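Transcriptional regulator, IclR family (Ruegeria sp. TM1040, PDB 3R4K) probably binds DNA through an N-terminal winged helix-turn-helix domain and regulates transcription in response to a small effector sensed by its C-terminal domain. Local coordinates at residues Ile22-Leu27 with Thr37-Met42; Leu80-Arg85 with Thr243-Gly248; Asn119-Met124 with Thr220-Pro225; Glu129-His134 with Gly190-Glu195. One frame throughout, in Å; residues are numbered along the deposited sequence.

Contact 1: residues Ile22-Leu27 with Thr37-Met42; sequences IGLSDL and TVYRLM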
loop_
_atom_site.group_PDB
_atom_site.type_symbol
_atom_site.label_atom_id
_atom_site.label_comp_id
_atom_site.label_asym_id
_atom_site.label_seq_id
_atom_site.Cartn_x
_atom_site.Cartn_y
_atom_site.Cartn_z
ATOM N N ILE A 22 -20.611 -7.201 -0.349
ATOM C CA ILE A 22 -21.906 -6.849 0.212
ATOM C C ILE A 22 -22.927 -6.745 -0.913
ATOM O O ILE A 22 -22.668 -6.092 -1.933
ATOM C CB ILE A 22 -21.865 -5.554 1.075
ATOM C CG1 ILE A 22 -20.646 -5.534 2.035
ATOM C CG2 ILE A 22 -23.192 -5.402 1.852
ATOM C CD1 ILE A 22 -20.298 -4.191 2.666
ATOM N N GLY A 23 -24.071 -7.400 -0.708
ATOM C CA GLY A 23 -25.205 -7.373 -1.627
ATOM C C GLY A 23 -25.965 -6.066 -1.509
ATOM O O GLY A 23 -25.862 -5.382 -0.482
ATOM N N LEU A 24 -26.734 -5.697 -2.558
ATOM C CA LEU A 24 -27.514 -4.448 -2.601
ATOM C C LEU A 24 -28.507 -4.336 -1.427
ATOM O O LEU A 24 -28.647 -3.250 -0.859
ATOM C CB LEU A 24 -28.265 -4.330 -3.945
ATOM C CG LEU A 24 -28.888 -2.962 -4.278
ATOM C CD1 LEU A 24 -27.830 -1.876 -4.421
ATOM C CD2 LEU A 24 -29.685 -3.030 -5.548
ATOM N N SER A 25 -29.171 -5.457 -1.068
ATOM C CA SER A 25 -30.159 -5.530 0.007
ATOM C C SER A 25 -29.510 -5.343 1.381
ATOM O O SER A 25 -30.045 -4.591 2.193
ATOM C CB SER A 25 -30.905 -6.858 -0.047
ATOM O OG SER A 25 -31.283 -7.164 -1.379
ATOM N N ASP A 26 -28.354 -5.993 1.632
ATOM C CA ASP A 26 -27.611 -5.862 2.890
ATOM C C ASP A 26 -27.047 -4.457 3.065
ATOM O O ASP A 26 -27.024 -3.957 4.189
ATOM C CB ASP A 26 -26.499 -6.901 2.980
ATOM C CG ASP A 26 -27.032 -8.216 3.486
ATOM O OD1 ASP A 26 -27.200 -8.349 4.717
ATOM O OD2 ASP A 26 -27.391 -9.075 2.643
ATOM N N LEU A 27 -26.617 -3.811 1.953
ATOM C CA LEU A 27 -26.111 -2.433 1.950
ATOM C C LEU A 27 -27.221 -1.464 2.294
ATOM O O LEU A 27 -26.970 -0.479 2.972
ATOM C CB LEU A 27 -25.513 -2.055 0.589
ATOM C CG LEU A 27 -23.999 -2.024 0.480
ATOM C CD1 LEU A 27 -23.576 -1.818 -0.954
ATOM C CD2 LEU A 27 -23.383 -0.963 1.391
ATOM N N THR A 37 -31.370 4.504 -4.010
ATOM C CA THR A 37 -30.306 5.442 -3.666
ATOM C C THR A 37 -28.975 4.704 -3.654
ATOM O O THR A 37 -28.017 5.160 -4.291
ATOM C CB THR A 37 -30.575 6.129 -2.320
ATOM O OG1 THR A 37 -31.798 6.857 -2.394
ATOM C CG2 THR A 37 -29.445 7.079 -1.910
ATOM N N VAL A 38 -28.928 3.554 -2.940
ATOM C CA VAL A 38 -27.744 2.701 -2.790
ATOM C C VAL A 38 -27.276 2.256 -4.177
ATOM O O VAL A 38 -26.100 2.407 -4.480
ATOM C CB VAL A 38 -27.989 1.508 -1.813
ATOM C CG1 VAL A 38 -26.788 0.568 -1.767
ATOM C CG2 VAL A 38 -28.311 2.010 -0.404
ATOM N N TYR A 39 -28.202 1.795 -5.033
ATOM C CA TYR A 39 -27.888 1.353 -6.384
ATOM C C TYR A 39 -27.256 2.475 -7.228
ATOM O O TYR A 39 -26.270 2.225 -7.922
ATOM C CB TYR A 39 -29.139 0.806 -7.100
ATOM C CG TYR A 39 -28.809 0.242 -8.466
ATOM C CD1 TYR A 39 -28.123 -0.963 -8.595
ATOM C CD2 TYR A 39 -29.120 0.944 -9.632
ATOM C CE1 TYR A 39 -27.773 -1.469 -9.851
ATOM C CE2 TYR A 39 -28.781 0.444 -10.893
ATOM C CZ TYR A 39 -28.110 -0.765 -10.997
ATOM O OH TYR A 39 -27.767 -1.264 -12.232
ATOM N N ARG A 40 -27.831 3.689 -7.168
ATOM C CA ARG A 40 -27.400 4.878 -7.906
ATOM C C ARG A 40 -25.987 5.315 -7.511
ATOM O O ARG A 40 -25.172 5.634 -8.381
ATOM C CB ARG A 40 -28.377 6.027 -7.650
ATOM C CG ARG A 40 -28.882 6.703 -8.912
ATOM C CD ARG A 40 -29.828 7.857 -8.600
ATOM N NE ARG A 40 -31.152 7.423 -8.125
ATOM C CZ ARG A 40 -31.623 7.634 -6.896
ATOM N NH1 ARG A 40 -30.880 8.266 -5.990
ATOM N NH2 ARG A 40 -32.839 7.218 -6.564
ATOM N N LEU A 41 -25.716 5.328 -6.199
ATOM C CA LEU A 41 -24.444 5.716 -5.607
ATOM C C LEU A 41 -23.368 4.662 -5.883
ATOM O O LEU A 41 -22.227 5.027 -6.194
ATOM C CB LEU A 41 -24.606 5.934 -4.084
ATOM C CG LEU A 41 -25.460 7.127 -3.628
ATOM C CD1 LEU A 41 -25.562 7.179 -2.112
ATOM C CD2 LEU A 41 -24.906 8.444 -4.134
HETATM N N MSE A 42 -23.725 3.358 -5.782
HETATM C CA MSE A 42 -22.764 2.275 -6.039
HETATM C C MSE A 42 -22.392 2.205 -7.537
HETATM O O MSE A 42 -21.260 1.846 -7.862
HETATM C CB MSE A 42 -23.276 0.925 -5.532
HETATM C CG MSE A 42 -23.344 0.842 -4.010
HETATM SE SE MSE A 42 -21.660 1.048 -3.093
HETATM C CE MSE A 42 -21.046 -0.714 -3.392
#
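Leu24, the first residue of helix 24-31, reaches across to helix 35-47 at Val38 and Tyr39, and its side chain can be followed outward. Its CB does not point at the other helix; the turn is made at chi1, where CG stands opposite the backbone N (-168°) and carries both methyl groups across. Branch CD1 settles over the backbone of the second helix, 3.7 Å from Tyr39 N, and lies alongside Val38, 3.8 Å from its CG1. Branch CD2 turns to the ring itself, 4.0 Å from Tyr39 CD1, and meets it obliquely.

One turn further on, Leu27 repeats the contact with the valine. Its CB rests 3.7 Å from Val38 CG1, so this one valine methyl is shared by Leu24 and Leu27. The far end of Leu27 meets the end of Met42, a selenomethionine in this crystal: Leu27 CD1 lies 3.7 Å from Met42 CE, the two side chains approaching tip to tip. Met42 is bent at both chi2 and chi3, so that CG, SE and CE all stay close to the leucine, CE nearest.

Tyr60 of strand 59-62 touches Leu24, Leu27, Tyr39 and Met42, while Leu11 of helix 4-12 also packs on Leu27. Helices 24-31 and 35-47 are the two helices of the helix-turn-helix, the second being the probable recognition helix. Side chain meets side chain here only through carbon and selenium, and no polar group is paired across the contact, consistent with the two helices being held by shape and van der Waals fit rather than by directional bonds.

Contact 2: residues Leu80-Arg85 with Thr243-Gly248; sequences LSASRR and TERIGG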
loop_
_atom_site.group_PDB
_atom_site.type_symbol
_atom_site.label_atom_id
_atom_site.label_comp_id
_atom_site.label_asym_id
_atom_site.label_seq_id
_atom_site.Cartn_x
_atom_site.Cartn_y
_atom_site.Cartn_z
ATOM N N LEU A 80 6.929 6.600 9.075
ATOM C CA LEU A 80 7.796 7.385 9.954
ATOM C C LEU A 80 7.467 8.887 9.897
ATOM O O LEU A 80 7.639 9.589 10.891
ATOM C CB LEU A 80 9.290 7.118 9.681
ATOM C CG LEU A 80 9.750 5.630 9.903
ATOM C CD1 LEU A 80 11.181 5.431 9.506
ATOM C CD2 LEU A 80 9.545 5.142 11.342
ATOM N N SER A 81 6.945 9.360 8.766
ATOM C CA SER A 81 6.516 10.749 8.605
ATOM C C SER A 81 5.218 10.985 9.395
ATOM O O SER A 81 5.089 12.017 10.060
ATOM C CB SER A 81 6.332 11.073 7.131
ATOM O OG SER A 81 5.852 12.389 6.936
ATOM N N ALA A 82 4.297 9.993 9.376
ATOM C CA ALA A 82 3.040 10.019 10.130
ATOM C C ALA A 82 3.289 9.946 11.656
ATOM O O ALA A 82 2.502 10.483 12.444
ATOM C CB ALA A 82 2.153 8.860 9.703
ATOM N N SER A 83 4.375 9.269 12.059
ATOM C CA SER A 83 4.729 9.081 13.461
ATOM C C SER A 83 5.207 10.377 14.135
ATOM O O SER A 83 5.002 10.529 15.337
ATOM C CB SER A 83 5.804 8.008 13.593
ATOM O OG SER A 83 7.096 8.514 13.295
ATOM N N ARG A 84 5.841 11.288 13.375
ATOM C CA ARG A 84 6.420 12.524 13.910
ATOM C C ARG A 84 5.466 13.285 14.826
ATOM O O ARG A 84 5.863 13.584 15.945
ATOM C CB ARG A 84 6.958 13.467 12.808
ATOM C CG ARG A 84 8.007 12.855 11.872
ATOM C CD ARG A 84 9.332 12.463 12.518
ATOM N NE ARG A 84 10.119 11.623 11.606
ATOM C CZ ARG A 84 11.212 10.942 11.940
ATOM N NH1 ARG A 84 11.686 10.998 13.179
ATOM N NH2 ARG A 84 11.832 10.190 11.042
ATOM N N ARG A 85 4.219 13.566 14.392
ATOM C CA ARG A 85 3.245 14.312 15.199
ATOM C C ARG A 85 2.733 13.479 16.387
ATOM O O ARG A 85 2.548 14.021 17.476
ATOM C CB ARG A 85 2.073 14.792 14.332
ATOM C CG ARG A 85 1.040 15.619 15.083
ATOM C CD ARG A 85 -0.176 15.924 14.227
ATOM N NE ARG A 85 -1.296 16.421 15.028
ATOM C CZ ARG A 85 -1.994 17.523 14.757
ATOM N NH1 ARG A 85 -1.687 18.274 13.702
ATOM N NH2 ARG A 85 -3.000 17.888 15.542
ATOM N N THR A 243 -2.366 4.189 13.693
ATOM C CA THR A 243 -2.952 3.113 12.900
ATOM C C THR A 243 -3.852 3.756 11.815
ATOM O O THR A 243 -3.791 3.358 10.652
ATOM C CB THR A 243 -3.681 2.097 13.824
ATOM O OG1 THR A 243 -2.735 1.494 14.715
ATOM C CG2 THR A 243 -4.354 0.981 13.057
ATOM N N GLU A 244 -4.600 4.800 12.187
ATOM C CA GLU A 244 -5.494 5.539 11.302
ATOM C C GLU A 244 -4.706 6.316 10.223
ATOM O O GLU A 244 -5.128 6.283 9.069
ATOM C CB GLU A 244 -6.356 6.480 12.132
ATOM C CG GLU A 244 -7.498 7.130 11.384
ATOM C CD GLU A 244 -7.949 8.426 12.033
ATOM O OE1 GLU A 244 -7.603 9.504 11.497
ATOM O OE2 GLU A 244 -8.607 8.366 13.099
ATOM N N ARG A 245 -3.554 6.970 10.577
ATOM C CA ARG A 245 -2.729 7.730 9.623
ATOM C C ARG A 245 -2.085 6.822 8.551
ATOM O O ARG A 245 -1.615 7.335 7.529
ATOM C CB ARG A 245 -1.636 8.550 10.333
ATOM C CG ARG A 245 -2.116 9.633 11.324
ATOM C CD ARG A 245 -2.356 11.009 10.709
ATOM N NE ARG A 245 -1.147 11.611 10.127
ATOM C CZ ARG A 245 -1.009 11.941 8.840
ATOM N NH1 ARG A 245 -2.005 11.737 7.981
ATOM N NH2 ARG A 245 0.126 12.479 8.403
ATOM N N ILE A 246 -2.075 5.486 8.765
ATOM C CA ILE A 246 -1.496 4.543 7.815
ATOM C C ILE A 246 -2.569 3.599 7.248
ATOM O O ILE A 246 -2.220 2.651 6.562
ATOM C CB ILE A 246 -0.282 3.757 8.409
ATOM C CG1 ILE A 246 -0.698 2.868 9.611
ATOM C CG2 ILE A 246 0.891 4.697 8.759
ATOM C CD1 ILE A 246 0.192 1.659 9.872
ATOM N N GLY A 247 -3.845 3.876 7.501
ATOM C CA GLY A 247 -4.966 3.087 6.999
ATOM C C GLY A 247 -5.026 1.664 7.518
ATOM O O GLY A 247 -5.527 0.762 6.830
ATOM N N GLY A 248 -4.515 1.475 8.731
ATOM C CA GLY A 248 -4.475 0.173 9.383
ATOM C C GLY A 248 -5.812 -0.307 9.905
ATOM O O GLY A 248 -6.763 0.463 10.041
#
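Ala82 of helix 79-94 and Arg245 at the end of helix 225-245 meet through their beta carbons, Ala82 CB lying 3.9 Å from Arg245 CB. With a single methyl on one side, the backbones come close, the CA atoms of Ala82 and Arg245 being 6.2 Å apart. Ile246 adds a looser apolar touch, its CG2 4.5 Å from Ala82 CB.

Beyond CB the arginine folds rather than extends: bends at chi2 (-90°) and chi3 (-62°) swing the guanidinium round toward the flank of helix 79-94, where NH2 lies 4.2 Å from Ala82 CA, obliquely. The charge finds its partner elsewhere, since Arg245 NH1 forms a salt bridge with Glu52 of the second subunit. Val77 packs against both Ala82 and Arg245, and Ile203 of strand 196-204 lies against Ile246.

Further out, the end of the helix is fixed by its own backbone. Gly248 N bonds to Thr243 O at 2.8 Å and Gly247 N to Glu244 O at 3.1 Å, with Gly247 at positive phi (64°). This is a Schellman motif, here closing the last helix of the GAF-like effector domain where it packs against helix 79-94.

Contact 3: residues Asn119-Met124 with Thr220-Pro225; sequences NATKVM and TSRMTP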
loop_
_atom_site.group_PDB
_atom_site.type_symbol
_atom_site.label_atom_id
_atom_site.label_comp_id
_atom_site.label_asym_id
_atom_site.label_seq_id
_atom_site.Cartn_x
_atom_site.Cartn_y
_atom_site.Cartn_z
ATOM N N ASN A 119 10.899 16.895 31.256
ATOM C CA ASN A 119 11.948 16.501 32.214
ATOM C C ASN A 119 13.330 16.560 31.607
ATOM O O ASN A 119 13.487 16.171 30.458
ATOM C CB ASN A 119 11.680 15.103 32.758
ATOM C CG ASN A 119 10.288 14.939 33.308
ATOM O OD1 ASN A 119 9.372 14.513 32.601
ATOM N ND2 ASN A 119 10.068 15.350 34.542
ATOM N N ALA A 120 14.339 17.008 32.390
ATOM C CA ALA A 120 15.738 17.103 31.951
ATOM C C ALA A 120 16.389 15.724 31.885
ATOM O O ALA A 120 17.233 15.504 31.032
ATOM C CB ALA A 120 16.521 18.005 32.879
ATOM N N THR A 121 16.010 14.807 32.788
ATOM C CA THR A 121 16.510 13.423 32.804
ATOM C C THR A 121 15.517 12.590 31.987
ATOM O O THR A 121 14.320 12.550 32.313
ATOM C CB THR A 121 16.723 12.890 34.231
ATOM O OG1 THR A 121 15.457 12.839 34.886
ATOM C CG2 THR A 121 17.656 13.756 35.043
ATOM N N LYS A 122 15.995 12.022 30.871
ATOM C CA LYS A 122 15.171 11.282 29.915
ATOM C C LYS A 122 15.749 9.929 29.589
ATOM O O LYS A 122 16.950 9.731 29.759
ATOM C CB LYS A 122 15.107 12.076 28.591
ATOM C CG LYS A 122 14.511 13.460 28.694
ATOM C CD LYS A 122 15.121 14.329 27.672
ATOM C CE LYS A 122 14.258 15.461 27.225
ATOM N NZ LYS A 122 14.378 16.653 28.082
ATOM N N VAL A 123 14.921 9.024 29.038
ATOM C CA VAL A 123 15.403 7.766 28.487
ATOM C C VAL A 123 15.930 8.131 27.088
ATOM O O VAL A 123 15.160 8.597 26.241
ATOM C CB VAL A 123 14.342 6.640 28.462
ATOM C CG1 VAL A 123 14.929 5.371 27.854
ATOM C CG2 VAL A 123 13.792 6.365 29.851
HETATM N N MSE A 124 17.242 8.014 26.876
HETATM C CA MSE A 124 17.833 8.375 25.597
HETATM C C MSE A 124 17.872 7.178 24.631
HETATM O O MSE A 124 18.031 6.037 25.052
HETATM C CB MSE A 124 19.216 8.970 25.789
HETATM C CG MSE A 124 20.014 8.995 24.500
HETATM SE SE MSE A 124 21.666 9.961 24.552
HETATM C CE MSE A 124 22.872 8.517 23.803
ATOM N N THR A 220 12.256 4.296 35.966
ATOM C CA THR A 220 11.494 3.641 37.023
ATOM C C THR A 220 11.173 4.650 38.151
ATOM O O THR A 220 10.039 4.674 38.629
ATOM C CB THR A 220 12.274 2.430 37.509
ATOM O OG1 THR A 220 12.344 1.508 36.425
ATOM C CG2 THR A 220 11.624 1.751 38.690
ATOM N N SER A 221 12.134 5.530 38.497
ATOM C CA SER A 221 12.004 6.564 39.535
ATOM C C SER A 221 10.818 7.535 39.292
ATOM O O SER A 221 10.346 8.160 40.244
ATOM C CB SER A 221 13.308 7.358 39.668
ATOM O OG SER A 221 13.625 8.157 38.534
ATOM N N ARG A 222 10.342 7.652 38.035
ATOM C CA ARG A 222 9.235 8.540 37.667
ATOM C C ARG A 222 7.914 7.794 37.405
ATOM O O ARG A 222 6.917 8.420 37.013
ATOM C CB ARG A 222 9.615 9.361 36.434
ATOM C CG ARG A 222 10.390 10.605 36.797
ATOM C CD ARG A 222 10.090 11.770 35.872
ATOM N NE ARG A 222 10.423 11.467 34.476
ATOM C CZ ARG A 222 11.589 11.730 33.897
ATOM N NH1 ARG A 222 12.570 12.302 34.591
ATOM N NH2 ARG A 222 11.783 11.430 32.619
HETATM N N MSE A 223 7.900 6.468 37.617
HETATM C CA MSE A 223 6.697 5.674 37.409
HETATM C C MSE A 223 5.815 5.754 38.666
HETATM O O MSE A 223 5.718 4.801 39.444
HETATM C CB MSE A 223 7.058 4.231 37.044
HETATM C CG MSE A 223 5.896 3.483 36.390
HETATM SE SE MSE A 223 5.022 4.447 34.918
HETATM C CE MSE A 223 6.510 4.641 33.815
ATOM N N THR A 224 5.205 6.932 38.865
ATOM C CA THR A 224 4.340 7.264 39.999
ATOM C C THR A 224 2.956 6.675 39.801
ATOM O O THR A 224 2.606 6.349 38.659
ATOM C CB THR A 224 4.227 8.805 40.174
ATOM O OG1 THR A 224 3.604 9.388 39.025
ATOM C CG2 THR A 224 5.557 9.474 40.487
ATOM N N PRO A 225 2.112 6.612 40.871
ATOM C CA PRO A 225 0.733 6.122 40.691
ATOM C C PRO A 225 -0.028 6.879 39.600
ATOM O O PRO A 225 -0.724 6.255 38.807
ATOM C CB PRO A 225 0.104 6.354 42.069
ATOM C CG PRO A 225 1.246 6.316 43.011
ATOM C CD PRO A 225 2.367 6.974 42.284
#
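Arg222 grips Thr121 end-on with both terminal nitrogens. The carbonyl oxygen Thr121 O accepts from Arg222 NH2 at 2.8 Å and from NH1 at 2.9 Å, and lies in the guanidinium plane. The NH2 bond lies in the carbonyl plane, whereas NH1 is tilted out of it by 25°. NH1 also donates to Thr121 OG1 at 3.0 Å, a more bent bond (134°); the threonine chi1 sets that hydroxyl between its backbone N and carbonyl carbon, on the same side as the arginine. Three bonds near one plane fix the rotation of the guanidinium, and Glu96 supplies the opposite charge through a salt bridge to NH2.

The contact joins two loops of the GAF-like domain: one runs from strand 107-114 to strand 129-131, the other from strand 210-219 to helix 225-245, whose N-cap is Thr224. A leucine in place of Arg222 would probably leave Thr121 O without both of its donors, Glu96 without its charged mate and Asn119 without the flat group it stacks on.

Packing follows from the same flat group. The Asn119 side chain stacks over one face of the guanidinium, its plane 8° from parallel, with Asn119 CG 3.5 Å from Arg222 CZ. Within its own loop, Lys122 NZ donates to Asn119 O at 2.6 Å.

Contact 4: residues Glu129-His134 with Gly190-Glu195; sequences EVLTFH and GGFEAE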
loop_
_atom_site.group_PDB
_atom_site.type_symbol
_atom_site.label_atom_id
_atom_site.label_comp_id
_atom_site.label_asym_id
_atom_site.label_seq_id
_atom_site.Cartn_x
_atom_site.Cartn_y
_atom_site.Cartn_z
ATOM N N GLU A 129 18.164 1.057 16.568
ATOM C CA GLU A 129 18.480 0.195 17.699
ATOM C C GLU A 129 17.584 -1.059 17.612
ATOM O O GLU A 129 16.375 -0.945 17.402
ATOM C CB GLU A 129 18.287 0.957 19.023
ATOM C CG GLU A 129 18.610 0.135 20.260
ATOM C CD GLU A 129 19.036 0.925 21.484
ATOM O OE1 GLU A 129 18.345 1.905 21.854
ATOM O OE2 GLU A 129 20.051 0.529 22.102
ATOM N N VAL A 130 18.181 -2.241 17.718
ATOM C CA VAL A 130 17.448 -3.511 17.630
ATOM C C VAL A 130 16.938 -3.879 19.029
ATOM O O VAL A 130 17.705 -3.880 19.997
ATOM C CB VAL A 130 18.288 -4.636 16.972
ATOM C CG1 VAL A 130 17.509 -5.955 16.914
ATOM C CG2 VAL A 130 18.739 -4.222 15.568
ATOM N N LEU A 131 15.634 -4.151 19.127
ATOM C CA LEU A 131 14.962 -4.492 20.375
ATOM C C LEU A 131 14.716 -5.986 20.446
ATOM O O LEU A 131 14.465 -6.634 19.414
ATOM C CB LEU A 131 13.624 -3.742 20.517
ATOM C CG LEU A 131 13.577 -2.215 20.308
ATOM C CD1 LEU A 131 14.847 -1.475 20.732
ATOM C CD2 LEU A 131 13.148 -1.875 18.986
ATOM N N THR A 132 14.805 -6.551 21.657
ATOM C CA THR A 132 14.557 -7.979 21.831
ATOM C C THR A 132 13.032 -8.205 21.873
ATOM O O THR A 132 12.290 -7.313 22.297
ATOM C CB THR A 132 15.276 -8.513 23.081
ATOM O OG1 THR A 132 14.738 -7.893 24.246
ATOM C CG2 THR A 132 16.789 -8.304 23.034
ATOM N N PHE A 133 12.573 -9.381 21.424
ATOM C CA PHE A 133 11.148 -9.693 21.455
ATOM C C PHE A 133 10.684 -10.027 22.874
ATOM O O PHE A 133 9.540 -9.755 23.237
ATOM C CB PHE A 133 10.812 -10.847 20.502
ATOM C CG PHE A 133 10.746 -10.428 19.050
ATOM C CD1 PHE A 133 9.703 -9.627 18.583
ATOM C CD2 PHE A 133 11.722 -10.829 18.149
ATOM C CE1 PHE A 133 9.657 -9.221 17.248
ATOM C CE2 PHE A 133 11.662 -10.437 16.805
ATOM C CZ PHE A 133 10.637 -9.631 16.368
ATOM N N HIS A 134 11.584 -10.594 23.681
ATOM C CA HIS A 134 11.274 -11.035 25.034
ATOM C C HIS A 134 11.631 -10.001 26.123
ATOM O O HIS A 134 11.047 -10.058 27.206
ATOM C CB HIS A 134 11.996 -12.370 25.316
ATOM C CG HIS A 134 13.491 -12.263 25.328
ATOM N ND1 HIS A 134 14.222 -12.158 24.155
ATOM C CD2 HIS A 134 14.346 -12.253 26.378
ATOM C CE1 HIS A 134 15.492 -12.072 24.535
ATOM N NE2 HIS A 134 15.614 -12.122 25.861
ATOM N N GLY A 190 12.882 -2.945 33.137
ATOM C CA GLY A 190 14.308 -3.227 33.050
ATOM C C GLY A 190 14.781 -4.527 32.426
ATOM O O GLY A 190 15.786 -5.078 32.885
ATOM N N GLY A 191 14.097 -4.989 31.370
ATOM C CA GLY A 191 14.449 -6.203 30.631
ATOM C C GLY A 191 15.454 -5.964 29.515
ATOM O O GLY A 191 16.162 -6.886 29.104
ATOM N N PHE A 192 15.497 -4.719 28.994
ATOM C CA PHE A 192 16.406 -4.267 27.933
ATOM C C PHE A 192 17.480 -3.341 28.526
ATOM O O PHE A 192 18.671 -3.472 28.229
ATOM C CB PHE A 192 15.612 -3.541 26.838
ATOM C CG PHE A 192 16.355 -3.262 25.552
ATOM C CD1 PHE A 192 16.630 -4.291 24.647
ATOM C CD2 PHE A 192 16.725 -1.962 25.212
ATOM C CE1 PHE A 192 17.297 -4.031 23.448
ATOM C CE2 PHE A 192 17.381 -1.697 24.003
ATOM C CZ PHE A 192 17.669 -2.734 23.131
ATOM N N GLU A 193 17.040 -2.412 29.376
ATOM C CA GLU A 193 17.883 -1.453 30.078
ATOM C C GLU A 193 17.414 -1.391 31.518
ATOM O O GLU A 193 16.205 -1.246 31.759
ATOM C CB GLU A 193 17.816 -0.060 29.414
ATOM C CG GLU A 193 18.371 0.021 27.997
ATOM C CD GLU A 193 19.873 0.172 27.825
ATOM O OE1 GLU A 193 20.607 0.228 28.841
ATOM O OE2 GLU A 193 20.311 0.264 26.655
ATOM N N ALA A 194 18.360 -1.518 32.476
ATOM C CA ALA A 194 18.022 -1.447 33.896
ATOM C C ALA A 194 17.468 -0.053 34.264
ATOM O O ALA A 194 17.946 0.971 33.741
ATOM C CB ALA A 194 19.228 -1.782 34.757
ATOM N N GLU A 195 16.431 -0.034 35.133
ATOM C CA GLU A 195 15.739 1.156 35.665
ATOM C C GLU A 195 14.946 1.928 34.573
ATOM O O GLU A 195 14.695 3.140 34.698
ATOM C CB GLU A 195 16.699 2.099 36.437
ATOM C CG GLU A 195 17.556 1.438 37.524
ATOM C CD GLU A 195 16.899 0.402 38.424
ATOM O OE1 GLU A 195 16.094 0.792 39.302
ATOM O OE2 GLU A 195 17.213 -0.801 38.263
HETATM O O HOH W 1 16.551 -7.568 26.449
#
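Thr132 and Phe192 are the residues whose CA atoms come nearest, 7.4 Å apart, where the end of edge strand 129-131 passes the loop between strands 186-189 and 196-204. Phe192 bridges that distance, its CG opposite the backbone N (chi1 -168°). The rim of the ring meets backbone as much as side chain: Val130 O lies near the ring plane, 3.3 Å from Phe192 CZ, an edge-on approach in which the carbonyl faces the weakly positive C-H border. Glu129 also comes to the edge, its carboxylate turned 81° from the ring and its OE2 4.0 Å from Phe192 CE2. Leu131 CD1 adds an apolar touch, 3.9 Å from Phe192 CZ.

Beside the ring, a water bridges the loops, 2.9 Å from Thr132 OG1 and donating to Gly191 O at 2.8 Å. Arg162 makes a cation-pi contact with Phe192 and a salt bridge with Glu193, which probably eases the nearness of the Glu129 and Glu193 carboxylates. An alanine at Phe192 would probably open a gap beside Val130 and Leu131 and deprive Arg162 of its aromatic partner.

The arrangement joins strand 129-131, at one edge of the six-stranded antiparallel sheet, to the loop leaving strand 186-189, at the other, within the GAF-like (profilin-like) fold of IclR C-terminal domains.

Contact 1 stands apart in the DNA-binding domain, its centre about 54 Å from that of contact 3 and 51 Å from that of contact 4, across the centre of the chain. Contact 2 lies between, with nearest atoms about 16 Å from contact 1 and about 11 Å from contact 4, at the place where the effector domain meets the partner subunit's DNA-binding domain. Along the chain, contact 4 is nested inside contact 3, and contact 3 inside contact 2. Contacts 3 and 4 touch: Thr220 N lies 3.0 Å from Glu195 O, a probable hydrogen bond, and their centres are about 16 Å apart.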